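Local structure of putative amino acid binding protein (Streptococcus mutans, 4C0R) at residues 68-73 with 80-85; 63-68 with 201-206. The protein binds glutathione, held here in its oxidized disulfide form, as the solute-binding protein GshT and probably delivers it to the cystine ABC importer TcyBC for uptake. All blocks are in the same frame, centred on the assembly; numbering follows the deposited sequence.

How the interactions relate
Strand 65-71 runs through both contacts, which have centres about 10 Å apart. Its first part packs against helix 201-216 in interaction 2; after the corner at Asn68, the residue common to both, the chain forms the ligand-binding part of interaction 1. The far partners also meet: Tyr82 O of interaction 1 and Gln204 NE2 of interaction 2 lie 2.9 Å apart, a probable hydrogen bond, and Leu81 CD1 packs on Lys201 N at 3.7 Å. Along the chain, interaction 1 is nested within the loop closed by interaction 2. Glutathione disulfide is hydrogen-bonded by Asn69 and Ser71, with Asn68 and Ile70 lining the pocket, whereas the apolar contact of interaction 2 lies at the strand's other end.

Interaction 1: 68-73 with 80-85; sequences NNISYT and YLYSNP. With GDS (oxidized glutathione disulfide), chain C.
Tyr72 carries its ring opposite its own backbone N (chi1 179°), and Tyr82 turns its ring back beside its N (chi1 -86°), which brings the two together in a T-shaped (edge-to-face) pair. Tyr72 CD1 stands over the centre of the Tyr82 ring, 3.9 Å from Tyr82 CZ. The ring centroids of Tyr72 and Tyr82 are 5.1 Å apart, with the planes at 60°.

Beyond the ring, the Tyr82 hydroxyl reaches the backbone just before Tyr72. Its OH donates to Ser71 O at 2.8 Å, in the carbonyl plane and on a lone pair; that carbonyl also accepts from Arg76 NH1. Thr73 N adds a weak bond back to Tyr82 OH at 3.4 Å. Tyr82 thus holds the backbone on the side of Ser71 remote from the ligand.

On the ligand side the bonds are to the glutamyl end of GDS. Ser71 N gives an almost straight bond to the carboxylate oxygen OE8 of GDS at 2.9 Å. The amino nitrogen N6 of the same glutamyl group donates to Asn69 O at 2.8 Å and to Ser71 OG at 2.9 Å, and Asn69 ND2 reaches the amide oxygen O6 of GDS at 3.0 Å. One short length of chain therefore meets both the amino and the carboxylate group of the glutamyl end, and Arg76 NH1 also bonds the ligand.

Around this, Thr73 N-caps helix 74-77 through Arg76 N, and Tyr82 also touches Arg76 and Ala77 of that helix. Strand 191-196 lies between the two partners, with backbone hydrogen bonds between Tyr193 and Ile70 and between Phe194 and Ser83.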
ATOM      1  N   ASN A  68      -5.212   1.405   1.983  1.00  6.73           N
ATOM      2  CA  ASN A  68      -4.630   0.137   1.575  1.00  7.32           C
ATOM      3  C   ASN A  68      -3.201   0.376   1.051  1.00  9.35           C
ATOM      4  O   ASN A  68      -2.933   0.217  -0.130  1.00  6.37           O
ATOM      5  CB  ASN A  68      -5.489  -0.542   0.480  1.00  7.38           C
ATOM      6  CG  ASN A  68      -5.291  -2.041   0.436  1.00 10.30           C
ATOM      7  OD1 ASN A  68      -6.135  -2.832   0.901  1.00  8.04           O
ATOM      8  ND2 ASN A  68      -4.158  -2.451  -0.082  1.00  8.18           N
ATOM      9  N   ASN A  69      -2.275   0.743   1.911  1.00  7.96           N
ATOM     10  CA  ASN A  69      -0.863   0.946   1.486  1.00  7.35           C
ATOM     11  C   ASN A  69      -0.799   1.916   0.276  1.00  7.37           C
ATOM     12  O   ASN A  69      -0.051   1.685  -0.677  1.00  7.96           O
ATOM     13  CB  ASN A  69      -0.273  -0.407   1.134  1.00  7.47           C
ATOM     14  CG  ASN A  69       1.198  -0.391   0.734  1.00  6.47           C
ATOM     15  OD1 ASN A  69       2.035   0.246   1.367  1.00  9.01           O
ATOM     16  ND2 ASN A  69       1.510  -1.139  -0.314  1.00  7.96           N
ATOM     17  N   ILE A  70      -1.572   2.995   0.348  1.00  6.39           N
ATOM     18  CA  ILE A  70      -1.736   3.876  -0.810  1.00  7.13           C
ATOM     19  C   ILE A  70      -0.701   4.967  -0.887  1.00  6.32           C
ATOM     20  O   ILE A  70      -0.542   5.736   0.037  1.00  7.69           O
ATOM     21  CB  ILE A  70      -3.121   4.516  -0.774  1.00  8.05           C
ATOM     22  CG1 ILE A  70      -4.205   3.446  -0.911  1.00  8.45           C
ATOM     23  CG2 ILE A  70      -3.332   5.569  -1.874  1.00  8.19           C
ATOM     24  CD1 ILE A  70      -5.667   3.958  -0.590  1.00  8.82           C
ATOM     25  N   SER A  71       0.007   5.030  -2.006  1.00  5.65           N
ATOM     26  CA  SER A  71       1.014   6.029  -2.275  1.00  6.42           C
ATOM     27  C   SER A  71       0.401   7.350  -2.757  1.00  6.79           C
ATOM     28  O   SER A  71      -0.713   7.387  -3.242  1.00  7.82           O
ATOM     29  CB  SER A  71       1.911   5.550  -3.440  1.00  9.40           C
ATOM     30  OG  SER A  71       2.583   4.357  -3.123  1.00 10.79           O
ATOM     31  N   TYR A  72       1.174   8.421  -2.634  1.00  8.39           N
ATOM     32  CA  TYR A  72       0.822   9.682  -3.286  1.00  7.46           C
ATOM     33  C   TYR A  72       1.127   9.606  -4.776  1.00 10.49           C
ATOM     34  O   TYR A  72       2.261   9.237  -5.182  1.00 12.34           O
ATOM     35  CB  TYR A  72       1.713  10.794  -2.735  1.00  9.65           C
ATOM     36  CG  TYR A  72       1.413  12.107  -3.391  1.00 12.32           C
ATOM     37  CD1 TYR A  72       0.336  12.841  -2.975  1.00 12.44           C
ATOM     38  CD2 TYR A  72       2.205  12.586  -4.418  1.00 16.00           C
ATOM     39  CE1 TYR A  72       0.029  14.061  -3.555  1.00 15.29           C
ATOM     40  CE2 TYR A  72       1.880  13.839  -5.023  1.00 14.88           C
ATOM     41  CZ  TYR A  72       0.805  14.537  -4.538  1.00 16.39           C
ATOM     42  OH  TYR A  72       0.377  15.767  -5.079  1.00 25.37           O
ATOM     43  N   THR A  73       0.172  10.033  -5.617  1.00  9.08           N
ATOM     44  CA  THR A  73       0.508  10.398  -6.993  1.00  9.60           C
ATOM     45  C   THR A  73      -0.228  11.660  -7.317  1.00  9.36           C
ATOM     46  O   THR A  73      -1.266  11.965  -6.731  1.00 10.52           O
ATOM     47  CB  THR A  73       0.079   9.344  -8.048  1.00 11.12           C
ATOM     48  OG1 THR A  73      -1.342   9.301  -8.123  1.00 12.09           O
ATOM     49  CG2 THR A  73       0.575   7.935  -7.701  1.00 14.96           C
ATOM     50  N   TYR A  80      -8.579  13.264  -5.029  1.00  9.99           N
ATOM     51  CA  TYR A  80      -8.805  12.866  -3.630  1.00 10.58           C
ATOM     52  C   TYR A  80      -7.998  13.707  -2.690  1.00 11.75           C
ATOM     53  O   TYR A  80      -6.917  14.149  -3.049  1.00 11.72           O
ATOM     54  CB  TYR A  80      -8.411  11.388  -3.403  1.00 10.30           C
ATOM     55  CG  TYR A  80      -9.028  10.507  -4.486  1.00  9.35           C
ATOM     56  CD1 TYR A  80     -10.416  10.354  -4.579  1.00 10.37           C
ATOM     57  CD2 TYR A  80      -8.249   9.888  -5.444  1.00  9.81           C
ATOM     58  CE1 TYR A  80     -10.973   9.607  -5.607  1.00 12.45           C
ATOM     59  CE2 TYR A  80      -8.824   9.140  -6.488  1.00  9.26           C
ATOM     60  CZ  TYR A  80     -10.161   9.005  -6.549  1.00 13.26           C
ATOM     61  OH  TYR A  80     -10.706   8.259  -7.587  1.00 14.58           O
ATOM     62  N   LEU A  81      -8.486  13.880  -1.452  1.00  8.33           N
ATOM     63  CA  LEU A  81      -7.664  14.474  -0.397  1.00  8.16           C
ATOM     64  C   LEU A  81      -6.726  13.397   0.207  1.00  8.73           C
ATOM     65  O   LEU A  81      -7.069  12.200   0.258  1.00  9.48           O
ATOM     66  CB  LEU A  81      -8.518  14.979   0.747  1.00 11.42           C
ATOM     67  CG  LEU A  81      -9.652  15.927   0.356  1.00 11.67           C
ATOM     68  CD1 LEU A  81     -10.467  16.350   1.544  1.00 12.50           C
ATOM     69  CD2 LEU A  81      -9.069  17.065  -0.394  1.00 14.58           C
ATOM     70  N   TYR A  82      -5.534  13.840   0.598  1.00  8.40           N
ATOM     71  CA  TYR A  82      -4.535  13.000   1.284  1.00  7.07           C
ATOM     72  C   TYR A  82      -4.401  13.403   2.768  1.00  9.62           C
ATOM     73  O   TYR A  82      -4.357  14.595   3.128  1.00 10.49           O
ATOM     74  CB  TYR A  82      -3.202  13.113   0.600  1.00  7.51           C
ATOM     75  CG  TYR A  82      -3.046  12.171  -0.533  1.00  6.71           C
ATOM     76  CD1 TYR A  82      -3.617  12.393  -1.769  1.00  7.63           C
ATOM     77  CD2 TYR A  82      -2.269  11.022  -0.372  1.00  6.84           C
ATOM     78  CE1 TYR A  82      -3.478  11.501  -2.809  1.00  9.43           C
ATOM     79  CE2 TYR A  82      -2.134  10.110  -1.397  1.00  7.07           C
ATOM     80  CZ  TYR A  82      -2.719  10.364  -2.619  1.00  8.28           C
ATOM     81  OH  TYR A  82      -2.534   9.448  -3.620  1.00 10.40           O
ATOM     82  N   SER A  83      -4.289  12.429   3.643  1.00  8.84           N
ATOM     83  CA  SER A  83      -3.872  12.701   5.001  1.00  7.34           C
ATOM     84  C   SER A  83      -2.363  12.986   5.051  1.00  9.03           C
ATOM     85  O   SER A  83      -1.668  12.880   4.046  1.00  8.82           O
ATOM     86  CB  SER A  83      -4.147  11.494   5.888  1.00  9.03           C
ATOM     87  OG  SER A  83      -3.288  10.427   5.574  1.00  9.04           O
ATOM     88  N   ASN A  84      -1.880  13.314   6.242  1.00  8.86           N
ATOM     89  CA  ASN A  84      -0.460  13.284   6.471  1.00  9.33           C
ATOM     90  C   ASN A  84      -0.024  11.823   6.374  1.00  8.95           C
ATOM     91  O   ASN A  84      -0.831  10.886   6.502  1.00  9.37           O
ATOM     92  CB  ASN A  84      -0.161  13.904   7.814  1.00 15.34           C
ATOM     93  CG  ASN A  84      -0.415  15.420   7.787  1.00 20.52           C
ATOM     94  OD1 ASN A  84      -0.291  16.070   6.727  1.00 26.89           O
ATOM     95  ND2 ASN A  84      -0.806  15.952   8.910  1.00 26.19           N
ATOM     96  N   PRO A  85       1.244  11.624   6.054  1.00  8.19           N
ATOM     97  CA  PRO A  85       1.682  10.257   5.811  1.00  7.82           C
ATOM     98  C   PRO A  85       1.636   9.439   7.096  1.00  8.30           C
ATOM     99  O   PRO A  85       1.802   9.986   8.201  1.00  8.71           O
ATOM    100  CB  PRO A  85       3.141  10.426   5.323  1.00  7.22           C
ATOM    101  CG  PRO A  85       3.546  11.706   5.889  1.00  8.73           C
ATOM    102  CD  PRO A  85       2.336  12.606   5.927  1.00  8.01           C
TER
HETATM  103  CD1 GDS C 500      -7.205  -6.594  -7.711  1.00 22.26           C
HETATM  104  N2  GDS C 500      -6.080  -7.408  -7.232  1.00 25.51           N
HETATM  105  CA2 GDS C 500      -6.021  -7.590  -5.828  1.00 24.92           C
HETATM  106  C2  GDS C 500      -6.815  -8.683  -5.203  1.00 20.30           C
HETATM  107  O2  GDS C 500      -7.142  -8.625  -3.999  1.00 21.41           O
HETATM  108  CB2 GDS C 500      -5.236  -6.741  -4.904  1.00 19.86           C
HETATM  109  SG2 GDS C 500      -4.192  -5.565  -5.738  1.00 15.74           S
HETATM  110  N3  GDS C 500      -7.190  -9.800  -6.044  1.00 19.10           N
HETATM  111  CA3 GDS C 500      -8.048 -10.854  -5.504  1.00 19.40           C
HETATM  112  C3  GDS C 500      -9.406 -10.571  -6.142  1.00 20.60           C
HETATM  113  OE3 GDS C 500     -10.170 -11.521  -6.501  1.00 26.99           O
HETATM  114  OE4 GDS C 500      -9.815  -9.392  -6.349  1.00 20.30           O
HETATM  115  N4  GDS C 500      -1.273  -4.457  -4.861  1.00  8.07           N
HETATM  116  CA4 GDS C 500      -0.534  -5.577  -5.393  1.00 11.90           C
HETATM  117  C4  GDS C 500       0.016  -5.244  -6.736  1.00  9.93           C
HETATM  118  OE5 GDS C 500       0.184  -4.040  -7.103  1.00  9.83           O
HETATM  119  OE6 GDS C 500       0.363  -6.215  -7.464  1.00 10.82           O
HETATM  120  C5  GDS C 500      -1.949  -4.618  -3.612  1.00  9.18           C
HETATM  121  O5  GDS C 500      -1.859  -5.680  -2.998  1.00  9.95           O
HETATM  122  CA5 GDS C 500      -2.776  -3.472  -3.234  1.00  9.91           C
HETATM  123  N5  GDS C 500      -2.321  -2.176  -3.527  1.00  8.97           N
HETATM  124  CB5 GDS C 500      -4.244  -3.729  -3.328  1.00 11.40           C
HETATM  125  SG5 GDS C 500      -4.731  -3.723  -5.075  1.00 11.80           S
HETATM  126  CA6 GDS C 500       0.985   1.121  -4.241  1.00  7.83           C
HETATM  127  C6  GDS C 500      -0.044   2.113  -4.757  1.00  8.79           C
HETATM  128  OE7 GDS C 500      -0.525   1.937  -5.910  1.00  8.21           O
HETATM  129  OE8 GDS C 500      -0.423   3.076  -4.049  1.00  8.94           O
HETATM  130  N6  GDS C 500       1.548   1.678  -2.996  1.00  7.79           N
HETATM  131  CB6 GDS C 500       0.385  -0.222  -4.033  1.00  8.40           C
HETATM  132  CG6 GDS C 500      -0.983  -0.071  -3.329  1.00  9.54           C
HETATM  133  CD6 GDS C 500      -1.366  -1.445  -2.819  1.00  7.63           C
HETATM  134  O6  GDS C 500      -0.920  -1.981  -1.794  1.00  7.04           O

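Interaction 2: 63-68 with 201-206; sequences YQIGAN and KDLQKF. With GDS (oxidized glutathione disulfide), chain C.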
ATOM      1  N   TYR A  63     -17.972   6.016  -0.514  1.00 13.22           N
ATOM      2  CA  TYR A  63     -16.980   5.839   0.538  1.00 10.75           C
ATOM      3  C   TYR A  63     -16.392   7.196   0.879  1.00  9.61           C
ATOM      4  O   TYR A  63     -16.345   8.076   0.027  1.00 11.32           O
ATOM      5  CB  TYR A  63     -15.812   4.909   0.069  1.00 10.45           C
ATOM      6  CG  TYR A  63     -16.230   3.542  -0.386  1.00 10.55           C
ATOM      7  CD1 TYR A  63     -17.139   2.796   0.333  1.00 12.24           C
ATOM      8  CD2 TYR A  63     -15.710   3.009  -1.553  1.00 12.12           C
ATOM      9  CE1 TYR A  63     -17.542   1.544  -0.098  1.00 12.91           C
ATOM     10  CE2 TYR A  63     -16.108   1.738  -1.974  1.00 13.97           C
ATOM     11  CZ  TYR A  63     -17.018   1.038  -1.240  1.00 13.87           C
ATOM     12  OH  TYR A  63     -17.400  -0.241  -1.666  1.00 16.26           O
ATOM     13  N   GLN A  64     -15.922   7.380   2.119  1.00  9.98           N
ATOM     14  CA  GLN A  64     -15.303   8.628   2.568  1.00  9.75           C
ATOM     15  C   GLN A  64     -13.789   8.549   2.750  1.00  8.04           C
ATOM     16  O   GLN A  64     -13.118   9.549   2.597  1.00 10.12           O
ATOM     17  CB  GLN A  64     -15.931   9.130   3.867  1.00 12.12           C
ATOM     18  CG  GLN A  64     -17.377   9.592   3.707  1.00 12.26           C
ATOM     19  CD  GLN A  64     -18.340   8.480   3.337  1.00 13.88           C
ATOM     20  OE1 GLN A  64     -18.463   7.471   4.044  1.00 15.20           O
ATOM     21  NE2 GLN A  64     -19.026   8.657   2.221  1.00 16.52           N
ATOM     22  N   ILE A  65     -13.273   7.351   3.093  1.00  8.66           N
ATOM     23  CA  ILE A  65     -11.842   7.174   3.333  1.00  7.64           C
ATOM     24  C   ILE A  65     -11.418   5.950   2.551  1.00  7.99           C
ATOM     25  O   ILE A  65     -12.175   4.975   2.450  1.00  8.63           O
ATOM     26  CB  ILE A  65     -11.505   6.920   4.828  1.00  8.60           C
ATOM     27  CG1 ILE A  65     -12.196   7.939   5.721  1.00 10.27           C
ATOM     28  CG2 ILE A  65     -10.013   6.968   5.001  1.00  8.74           C
ATOM     29  CD1 ILE A  65     -11.930   7.705   7.181  1.00 14.51           C
ATOM     30  N   GLY A  66     -10.215   5.976   1.996  1.00  6.86           N
ATOM     31  CA  GLY A  66      -9.593   4.822   1.377  1.00 10.06           C
ATOM     32  C   GLY A  66      -8.284   4.545   2.097  1.00  8.46           C
ATOM     33  O   GLY A  66      -7.553   5.469   2.453  1.00  6.43           O
ATOM     34  N   ALA A  67      -7.989   3.278   2.320  1.00  7.60           N
ATOM     35  CA  ALA A  67      -6.760   2.885   3.034  1.00  6.68           C
ATOM     36  C   ALA A  67      -6.372   1.516   2.587  1.00  6.75           C
ATOM     37  O   ALA A  67      -7.146   0.585   2.746  1.00  8.91           O
ATOM     38  CB  ALA A  67      -6.971   2.873   4.489  1.00  7.56           C
ATOM     39  N   ASN A  68      -5.212   1.405   1.983  1.00  6.73           N
ATOM     40  CA  ASN A  68      -4.630   0.137   1.575  1.00  7.32           C
ATOM     41  C   ASN A  68      -3.201   0.376   1.051  1.00  9.35           C
ATOM     42  O   ASN A  68      -2.933   0.217  -0.130  1.00  6.37           O
ATOM     43  CB  ASN A  68      -5.489  -0.542   0.480  1.00  7.38           C
ATOM     44  CG  ASN A  68      -5.291  -2.041   0.436  1.00 10.30           C
ATOM     45  OD1 ASN A  68      -6.135  -2.832   0.901  1.00  8.04           O
ATOM     46  ND2 ASN A  68      -4.158  -2.451  -0.082  1.00  8.18           N
ATOM     47  N   LYS A 201     -13.218  17.539   3.754  1.00 12.71           N
ATOM     48  CA  LYS A 201     -12.214  18.358   4.391  1.00 14.02           C
ATOM     49  C   LYS A 201     -12.210  18.244   5.927  1.00 13.66           C
ATOM     50  O   LYS A 201     -11.142  18.172   6.551  1.00 13.94           O
ATOM     51  CB  LYS A 201     -12.461  19.826   3.986  1.00 16.57           C
ATOM     52  N   ASP A 202     -13.394  18.244   6.554  1.00 14.64           N
ATOM     53  CA  ASP A 202     -13.433  18.237   8.000  1.00 13.14           C
ATOM     54  C   ASP A 202     -12.920  16.898   8.522  1.00 11.59           C
ATOM     55  O   ASP A 202     -12.244  16.835   9.543  1.00 13.33           O
ATOM     56  CB  ASP A 202     -14.845  18.492   8.519  1.00 16.09           C
ATOM     57  CG  ASP A 202     -15.333  19.917   8.218  1.00 23.33           C
ATOM     58  OD1 ASP A 202     -14.498  20.815   7.997  1.00 23.69           O
ATOM     59  OD2 ASP A 202     -16.557  20.130   8.232  1.00 27.17           O
ATOM     60  N   LEU A 203     -13.285  15.825   7.815  1.00 10.95           N
ATOM     61  CA  LEU A 203     -12.778  14.514   8.187  1.00 10.77           C
ATOM     62  C   LEU A 203     -11.260  14.441   8.071  1.00 11.74           C
ATOM     63  O   LEU A 203     -10.567  13.916   8.945  1.00 11.87           O
ATOM     64  CB  LEU A 203     -13.505  13.486   7.305  1.00 14.38           C
ATOM     65  CG  LEU A 203     -13.246  12.007   7.574  1.00 11.12           C
ATOM     66  CD1 LEU A 203     -13.696  11.594   8.984  1.00 12.52           C
ATOM     67  CD2 LEU A 203     -14.018  11.189   6.579  1.00 12.20           C
ATOM     68  N   GLN A 204     -10.725  14.942   6.973  1.00  9.19           N
ATOM     69  CA  GLN A 204      -9.304  14.989   6.754  1.00  9.31           C
ATOM     70  C   GLN A 204      -8.585  15.735   7.895  1.00 11.38           C
ATOM     71  O   GLN A 204      -7.563  15.275   8.411  1.00 10.40           O
ATOM     72  CB  GLN A 204      -9.010  15.680   5.392  1.00 12.83           C
ATOM     73  CG  GLN A 204      -7.510  15.949   5.149  1.00 12.19           C
ATOM     74  CD  GLN A 204      -7.278  16.996   4.107  1.00 14.62           C
ATOM     75  OE1 GLN A 204      -8.000  18.003   4.057  1.00 17.15           O
ATOM     76  NE2 GLN A 204      -6.306  16.771   3.224  1.00 12.69           N
ATOM     77  N   LYS A 205      -9.122  16.893   8.279  1.00 12.46           N
ATOM     78  CA  LYS A 205      -8.567  17.673   9.365  1.00  9.36           C
ATOM     79  C   LYS A 205      -8.559  16.914  10.645  1.00  8.86           C
ATOM     80  O   LYS A 205      -7.573  16.993  11.403  1.00 10.07           O
ATOM     81  CB  LYS A 205      -9.364  18.963   9.513  1.00 13.98           C
ATOM     82  N   PHE A 206      -9.668  16.238  10.941  1.00 10.61           N
ATOM     83  CA  PHE A 206      -9.729  15.443  12.150  1.00  9.93           C
ATOM     84  C   PHE A 206      -8.675  14.365  12.143  1.00 11.30           C
ATOM     85  O   PHE A 206      -7.942  14.175  13.126  1.00 10.53           O
ATOM     86  CB  PHE A 206     -11.107  14.845  12.383  1.00 11.54           C
ATOM     87  CG  PHE A 206     -11.143  13.867  13.496  1.00 13.67           C
ATOM     88  CD1 PHE A 206     -11.164  14.299  14.792  1.00 13.73           C
ATOM     89  CD2 PHE A 206     -11.136  12.514  13.242  1.00 10.61           C
ATOM     90  CE1 PHE A 206     -11.177  13.392  15.841  1.00 12.89           C
ATOM     91  CE2 PHE A 206     -11.129  11.605  14.276  1.00 11.49           C
ATOM     92  CZ  PHE A 206     -11.165  12.040  15.579  1.00 10.78           C
TER
HETATM   93  CD1 GDS C 500      -7.205  -6.594  -7.711  1.00 22.26           C
HETATM   94  N2  GDS C 500      -6.080  -7.408  -7.232  1.00 25.51           N
HETATM   95  CA2 GDS C 500      -6.021  -7.590  -5.828  1.00 24.92           C
HETATM   96  C2  GDS C 500      -6.815  -8.683  -5.203  1.00 20.30           C
HETATM   97  O2  GDS C 500      -7.142  -8.625  -3.999  1.00 21.41           O
HETATM   98  CB2 GDS C 500      -5.236  -6.741  -4.904  1.00 19.86           C
HETATM   99  SG2 GDS C 500      -4.192  -5.565  -5.738  1.00 15.74           S
HETATM  100  N3  GDS C 500      -7.190  -9.800  -6.044  1.00 19.10           N
HETATM  101  CA3 GDS C 500      -8.048 -10.854  -5.504  1.00 19.40           C
HETATM  102  C3  GDS C 500      -9.406 -10.571  -6.142  1.00 20.60           C
HETATM  103  OE3 GDS C 500     -10.170 -11.521  -6.501  1.00 26.99           O
HETATM  104  OE4 GDS C 500      -9.815  -9.392  -6.349  1.00 20.30           O
HETATM  105  N4  GDS C 500      -1.273  -4.457  -4.861  1.00  8.07           N
HETATM  106  CA4 GDS C 500      -0.534  -5.577  -5.393  1.00 11.90           C
HETATM  107  C4  GDS C 500       0.016  -5.244  -6.736  1.00  9.93           C
HETATM  108  OE5 GDS C 500       0.184  -4.040  -7.103  1.00  9.83           O
HETATM  109  OE6 GDS C 500       0.363  -6.215  -7.464  1.00 10.82           O
HETATM  110  C5  GDS C 500      -1.949  -4.618  -3.612  1.00  9.18           C
HETATM  111  O5  GDS C 500      -1.859  -5.680  -2.998  1.00  9.95           O
HETATM  112  CA5 GDS C 500      -2.776  -3.472  -3.234  1.00  9.91           C
HETATM  113  N5  GDS C 500      -2.321  -2.176  -3.527  1.00  8.97           N
HETATM  114  CB5 GDS C 500      -4.244  -3.729  -3.328  1.00 11.40           C
HETATM  115  SG5 GDS C 500      -4.731  -3.723  -5.075  1.00 11.80           S
HETATM  116  CA6 GDS C 500       0.985   1.121  -4.241  1.00  7.83           C
HETATM  117  C6  GDS C 500      -0.044   2.113  -4.757  1.00  8.79           C
HETATM  118  OE7 GDS C 500      -0.525   1.937  -5.910  1.00  8.21           O
HETATM  119  OE8 GDS C 500      -0.423   3.076  -4.049  1.00  8.94           O
HETATM  120  N6  GDS C 500       1.548   1.678  -2.996  1.00  7.79           N
HETATM  121  CB6 GDS C 500       0.385  -0.222  -4.033  1.00  8.40           C
HETATM  122  CG6 GDS C 500      -0.983  -0.071  -3.329  1.00  9.54           C
HETATM  123  CD6 GDS C 500      -1.366  -1.445  -2.819  1.00  7.63           C
HETATM  124  O6  GDS C 500      -0.920  -1.981  -1.794  1.00  7.04           O
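Leu203 meets Ile65 with the two side chains crossing at about a right angle, and one methyl does the touching. Leu203 CD2 sits 3.8 Å from Ile65 CG1 and 4.1 Å from Ile65 CD1, so it lies against the longer branch of the isoleucine. The same methyl rests 3.9 Å from Gln64 CB, meeting the first residue of the strand and the loop residue just before it.

The torsions account for this. Leu203 holds CG opposite its backbone N (chi1 -175°), carrying the branch off the helix toward the strand. Although the CB of Ile65 does not aim at the helix, the end of the side chain comes nearer. Gln64 does the reverse: CB faces Leu203, but the chain bends at chi2 (65°) and takes the amide away, where OE1 accepts from Thr6 N. Thus the glutamine offers only its aliphatic base here and turns its OE1 to strand 3-9.

The contact is small, burying 99 Å² in all, but it belongs to a wider apolar layer. Val5, Phe36 and Phe196 each touch both Ile65 and Leu203, and farther along the helix the Phe206 ring meets that of Phe36.

At the other end of 63-68, Asn68 OD1 accepts from the backbone N of Val10 and Gly11, while ND2 bonds to Thr13 OG1 and lies 3.5 Å from CB5 of GDS.

Strands 42-48, 3-9 and 65-71 lie side by side in parallel, joined through helices 27-36 and 51-59; antiparallel strand 191-196, returning late in the chain, follows next to 65-71, and 81-96 lies beyond it. This is the 2-1-3-n-4 sheet order of a type II periplasmic-binding-protein lobe, with helices 27-36 and 201-216 packed on it and the ligand at the strand ends.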